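Side-chain contact in putative N-acetylmuramoyl-L-alanine amidase,autolysin cwp6 (Peptoclostridium difficile, PDB 5J72), which probably cleaves the amide bond between N-acetylmuramoyl and L-alanine in peptidoglycan, as a zinc-binding amidase that also carries three CWB2 cell wall-binding modules: residues N301-Q306 with D326-I331. Sequence-based numbering, arbitrary orientation.
With CA (calcium ion), chain D.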
loop_
_atom_site.group_PDB
_atom_site.type_symbol
_atom_site.label_atom_id
_atom_site.label_comp_id
_atom_site.label_asym_id
_atom_site.label_seq_id
_atom_site.Cartn_x
_atom_site.Cartn_y
_atom_site.Cartn_z
ATOM N N ASN A 301 1.339 30.373 -6.519
ATOM C CA ASN A 301 2.380 31.414 -6.415
ATOM C C ASN A 301 3.571 30.946 -5.631
ATOM O O ASN A 301 4.703 31.255 -5.988
ATOM C CB ASN A 301 1.799 32.746 -5.764
ATOM C CG ASN A 301 0.727 33.387 -6.647
ATOM O OD1 ASN A 301 0.835 33.294 -7.876
ATOM N ND2 ASN A 301 -0.376 33.956 -6.131
ATOM N N TRP A 302 3.353 30.192 -4.562
ATOM C CA TRP A 302 4.507 29.707 -3.766
ATOM C C TRP A 302 5.269 28.635 -4.568
ATOM O O TRP A 302 6.495 28.707 -4.654
ATOM C CB TRP A 302 3.941 29.155 -2.432
ATOM C CG TRP A 302 5.017 28.719 -1.477
ATOM C CD1 TRP A 302 5.781 29.509 -0.679
ATOM C CD2 TRP A 302 5.489 27.378 -1.273
ATOM N NE1 TRP A 302 6.703 28.768 -0.014
ATOM C CE2 TRP A 302 6.542 27.446 -0.346
ATOM C CE3 TRP A 302 5.101 26.114 -1.779
ATOM C CZ2 TRP A 302 7.229 26.305 0.094
ATOM C CZ3 TRP A 302 5.780 24.988 -1.343
ATOM C CH2 TRP A 302 6.838 25.093 -0.414
ATOM N N LEU A 303 4.565 27.661 -5.165
ATOM C CA LEU A 303 5.249 26.610 -5.944
ATOM C C LEU A 303 6.051 27.232 -7.090
ATOM O O LEU A 303 7.144 26.767 -7.399
ATOM C CB LEU A 303 4.209 25.668 -6.553
ATOM C CG LEU A 303 3.442 24.776 -5.549
ATOM C CD1 LEU A 303 2.412 24.009 -6.371
ATOM C CD2 LEU A 303 4.423 23.816 -4.756
ATOM N N SER A 304 5.496 28.309 -7.725
ATOM C CA SER A 304 6.221 28.932 -8.840
ATOM C C SER A 304 7.547 29.434 -8.379
ATOM O O SER A 304 8.503 29.375 -9.140
ATOM C CB SER A 304 5.425 30.095 -9.444
ATOM O OG SER A 304 4.175 29.630 -9.905
ATOM N N SER A 305 7.650 29.914 -7.123
ATOM C CA SER A 305 8.939 30.412 -6.663
ATOM C C SER A 305 9.841 29.335 -6.017
ATOM O O SER A 305 10.956 29.664 -5.590
ATOM C CB SER A 305 8.716 31.552 -5.667
ATOM O OG SER A 305 7.636 32.352 -6.110
ATOM N N GLN A 306 9.392 28.085 -5.950
ATOM C CA GLN A 306 10.230 27.035 -5.360
ATOM C C GLN A 306 11.212 26.412 -6.310
ATOM O O GLN A 306 12.120 25.730 -5.848
ATOM C CB GLN A 306 9.354 25.901 -4.807
ATOM C CG GLN A 306 8.717 26.278 -3.513
ATOM C CD GLN A 306 9.814 26.570 -2.505
ATOM O OE1 GLN A 306 9.893 27.665 -1.992
ATOM N NE2 GLN A 306 10.729 25.599 -2.220
ATOM N N ASP A 326 -0.942 20.552 -17.146
ATOM C CA ASP A 326 -0.434 21.647 -17.946
ATOM C C ASP A 326 0.054 22.775 -17.053
ATOM O O ASP A 326 1.127 23.323 -17.305
ATOM C CB ASP A 326 -1.559 22.228 -18.806
ATOM C CG ASP A 326 -1.024 23.436 -19.556
ATOM O OD1 ASP A 326 -1.386 24.590 -19.183
ATOM O OD2 ASP A 326 -0.233 23.238 -20.497
ATOM N N GLN A 327 -0.743 23.149 -16.040
ATOM C CA GLN A 327 -0.385 24.232 -15.099
ATOM C C GLN A 327 0.927 23.935 -14.390
ATOM O O GLN A 327 1.842 24.764 -14.397
ATOM C CB GLN A 327 -1.463 24.362 -14.048
ATOM C CG GLN A 327 -1.172 25.492 -13.062
ATOM C CD GLN A 327 -2.200 25.522 -11.932
ATOM O OE1 GLN A 327 -2.517 24.500 -11.328
ATOM N NE2 GLN A 327 -2.702 26.705 -11.558
ATOM N N ILE A 328 1.029 22.718 -13.813
ATOM C CA ILE A 328 2.210 22.367 -13.028
ATOM C C ILE A 328 3.396 22.007 -13.884
ATOM O O ILE A 328 4.549 22.328 -13.543
ATOM C CB ILE A 328 1.823 21.226 -12.049
ATOM C CG1 ILE A 328 0.698 21.718 -11.116
ATOM C CG2 ILE A 328 3.110 20.776 -11.274
ATOM C CD1 ILE A 328 1.102 23.015 -10.330
ATOM N N SER A 329 3.152 21.330 -15.013
ATOM C CA SER A 329 4.246 21.026 -15.908
ATOM C C SER A 329 5.001 22.298 -16.286
ATOM O O SER A 329 6.206 22.241 -16.521
ATOM C CB SER A 329 3.706 20.407 -17.208
ATOM O OG SER A 329 4.798 19.960 -17.999
ATOM N N LYS A 330 4.301 23.430 -16.400
ATOM C CA LYS A 330 4.945 24.714 -16.792
ATOM C C LYS A 330 5.854 25.277 -15.696
ATOM O O LYS A 330 6.762 26.073 -15.999
ATOM C CB LYS A 330 3.854 25.721 -17.129
ATOM C CG LYS A 330 3.259 25.405 -18.483
ATOM C CD LYS A 330 2.172 26.360 -18.890
ATOM C CE LYS A 330 1.793 25.993 -20.304
ATOM N NZ LYS A 330 0.386 26.321 -20.576
ATOM N N ILE A 331 5.642 24.868 -14.430
ATOM C CA ILE A 331 6.504 25.411 -13.358
ATOM C C ILE A 331 7.393 24.329 -12.698
ATOM O O ILE A 331 8.124 24.661 -11.785
ATOM C CB ILE A 331 5.695 26.198 -12.275
ATOM C CG1 ILE A 331 4.606 25.288 -11.614
ATOM C CG2 ILE A 331 5.077 27.425 -12.921
ATOM C CD1 ILE A 331 4.187 25.767 -10.183
HETATM CA CA CA D . 8.547 22.798 -16.966
HETATM O O HOH W 1 8.777 25.914 -9.427
HETATM O O HOH W 2 9.509 21.118 -17.971
#
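I331 reaches across to the helix of L303 and S304 with the end of its longer branch. CD1 of I331 lies 3.6 Å from CB of L303. The same methyl is 3.8 Å from the backbone N of S304, so it sits against the helix surface between the two residues. In I331, CG1 is held between the backbone N and the carbonyl carbon (chi1 58°), and the extended chi2 of 156° carries CD1 forward to the helix. Its other branch, CG2, lies alongside the hydroxyl of S304, with OG and CG2 3.8 Å apart. This is a van der Waals contact; S304 OG hydrogen-bonds back to the carbonyl O of Y300. L303 directs its CB toward the 326-331 segment, with CG anti to the carbonyl carbon (chi1 -69°). L303 also meets I328, and there the approach is looser, methyl to methyl, with CD1 of each 4.3 Å apart. No direct hydrogen bond joins the segments. A water bridges them instead, hydrogen-bonded to L303 O and to I331 O, each 2.7 Å from its oxygen. S329 O binds a calcium ion at 2.5 Å, and A332 O is another ligand.

The contact joins helix 297-306 to the 326-331 segment, which continues from helix 322-329, in the CWB2 module built on the parallel four-stranded sheet that includes strand 308-314. That strand lies beneath: L303 packs on L308, and I328 on A311 and Y313. W302 instead turns to helix 241-253, packing on L246 and A249.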